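Local coordinates for iron-sulfur cluster assembly scaffold protein NifU (Fervidobacterium islandicum, PDB 6A6G) that probably serves as a zinc-binding, NifU-like scaffold on which iron-sulfur clusters are assembled before transfer to recipient proteins, at residues V41-L46 and W128-I133. Sequence-based numbering, arbitrary orientation.
Sequences VTLYFL and WKTLEI
Thr130 and Leu131, neighbours on helix 121-133, meet three apolar side chains that strand 42-46 and the residue just before it hold toward the helix. Leu43 sits between the other two: its CD1 lies 3.6 Å from Thr130 CG2 and 3.9 Å from the backbone N of Leu131, so one methyl covers the junction between the two helix residues. Chi1 of -68° sets Thr130 OG1 beside its backbone N and leaves CG2 anti to that N, against Leu43, while OG1 hydrogen-bonds to Leu126 O one turn earlier and passes Val41 CG1 at 3.7 Å. No hydrogen bond crosses between 41-46 and 128-133. The strand is the central one of the three-stranded antiparallel sheet in this NifU-like fold, and the helix packs across one face of it, the axes of 42-46 and 128-133 coming within 9.3 Å at 49°. Further along, Leu131 CD2 comes to the edge of the Phe45 ring, near its plane, 3.5 Å from CE2; the two side chains run about perpendicular. The strand's other face is more open: Thr42, Tyr44 and Leu46 are partly exposed. On the helix, Lys129 and Glu132 touch helix 82-96, and Ile133 is exposed, though touching Lys33 and Glu30.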
# COMPACT_ATOMS: atom_id res chain seq x y z
N VAL C 41 -1.44 0.10 34.02
CA VAL C 41 -1.13 0.70 35.30
C VAL C 41 -1.96 1.95 35.47
O VAL C 41 -2.11 2.76 34.55
CB VAL C 41 0.38 0.98 35.49
CG1 VAL C 41 0.87 2.08 34.58
CG2 VAL C 41 0.65 1.34 36.93
N THR C 42 -2.57 2.08 36.64
CA THR C 42 -3.18 3.33 37.04
C THR C 42 -2.53 3.68 38.34
O THR C 42 -2.56 2.88 39.28
CB THR C 42 -4.71 3.24 37.18
OG1 THR C 42 -5.29 3.03 35.89
CG2 THR C 42 -5.27 4.52 37.75
N LEU C 43 -1.92 4.86 38.39
CA LEU C 43 -1.16 5.28 39.55
C LEU C 43 -1.96 6.28 40.41
O LEU C 43 -2.59 7.22 39.90
CB LEU C 43 0.16 5.91 39.08
CG LEU C 43 1.18 4.97 38.40
CD1 LEU C 43 2.30 5.77 37.76
CD2 LEU C 43 1.77 3.95 39.37
N TYR C 44 -1.95 6.04 41.72
CA TYR C 44 -2.60 6.89 42.72
C TYR C 44 -1.53 7.48 43.66
O TYR C 44 -0.91 6.73 44.42
CB TYR C 44 -3.62 6.07 43.55
CG TYR C 44 -4.81 5.55 42.77
CD1 TYR C 44 -4.70 4.42 41.96
CD2 TYR C 44 -6.07 6.16 42.86
CE1 TYR C 44 -5.78 3.93 41.25
CE2 TYR C 44 -7.16 5.66 42.15
CZ TYR C 44 -7.00 4.54 41.35
OH TYR C 44 -8.06 4.04 40.63
N PHE C 45 -1.33 8.81 43.60
CA PHE C 45 -0.37 9.52 44.47
C PHE C 45 -1.01 10.33 45.62
O PHE C 45 -2.05 10.98 45.44
CB PHE C 45 0.41 10.56 43.67
CG PHE C 45 1.07 10.03 42.44
CD1 PHE C 45 0.37 9.96 41.24
CD2 PHE C 45 2.41 9.68 42.47
CE1 PHE C 45 0.98 9.51 40.09
CE2 PHE C 45 3.03 9.23 41.32
CZ PHE C 45 2.32 9.14 40.13
N LEU C 46 -0.34 10.32 46.77
CA LEU C 46 -0.45 11.39 47.77
C LEU C 46 0.86 12.19 47.76
O LEU C 46 1.94 11.61 47.77
CB LEU C 46 -0.68 10.82 49.17
CG LEU C 46 -2.10 10.37 49.53
CD1 LEU C 46 -2.17 10.07 51.03
CD2 LEU C 46 -3.16 11.39 49.13
N TRP C 128 6.86 4.06 34.32
CA TRP C 128 7.69 5.26 34.22
C TRP C 128 7.15 6.34 33.26
O TRP C 128 7.10 7.52 33.62
CB TRP C 128 9.10 4.90 33.77
CG TRP C 128 9.90 4.22 34.82
CD1 TRP C 128 10.30 2.94 34.82
CD2 TRP C 128 10.40 4.80 36.03
NE1 TRP C 128 11.03 2.67 35.95
CE2 TRP C 128 11.09 3.79 36.71
CE3 TRP C 128 10.32 6.08 36.59
CZ2 TRP C 128 11.70 4.01 37.94
CZ3 TRP C 128 10.93 6.30 37.81
CH2 TRP C 128 11.62 5.27 38.47
N LYS C 129 6.77 5.95 32.05
CA LYS C 129 6.16 6.89 31.09
C LYS C 129 4.80 7.42 31.58
O LYS C 129 4.38 8.50 31.18
CB LYS C 129 6.01 6.24 29.69
CG LYS C 129 7.32 5.99 28.95
CD LYS C 129 7.73 7.14 28.03
CE LYS C 129 6.94 7.15 26.73
NZ LYS C 129 5.61 7.83 26.84
N THR C 130 4.12 6.64 32.42
CA THR C 130 2.88 7.03 33.09
C THR C 130 3.15 8.04 34.22
O THR C 130 2.38 8.98 34.39
CB THR C 130 2.14 5.78 33.63
OG1 THR C 130 1.68 5.00 32.53
CG2 THR C 130 0.94 6.14 34.48
N LEU C 131 4.22 7.79 34.99
CA LEU C 131 4.71 8.70 36.06
C LEU C 131 5.21 10.03 35.50
O LEU C 131 5.09 11.06 36.15
CB LEU C 131 5.86 8.02 36.83
CG LEU C 131 6.57 8.57 38.09
CD1 LEU C 131 7.76 9.45 37.78
CD2 LEU C 131 5.62 9.28 39.03
N GLU C 132 5.77 9.99 34.30
CA GLU C 132 6.20 11.19 33.60
C GLU C 132 4.96 12.05 33.34
O GLU C 132 4.83 13.14 33.89
CB GLU C 132 6.91 10.80 32.30
CG GLU C 132 7.91 11.81 31.75
CD GLU C 132 8.33 11.49 30.32
OE1 GLU C 132 7.90 10.45 29.78
OE2 GLU C 132 9.08 12.30 29.73
N ILE C 133 4.02 11.53 32.55
CA ILE C 133 2.78 12.24 32.22
C ILE C 133 2.00 12.66 33.48
O ILE C 133 1.48 13.77 33.54
CB ILE C 133 1.92 11.43 31.20
CG1 ILE C 133 2.61 11.42 29.82
CG2 ILE C 133 0.52 12.01 31.03
CD1 ILE C 133 1.92 10.56 28.77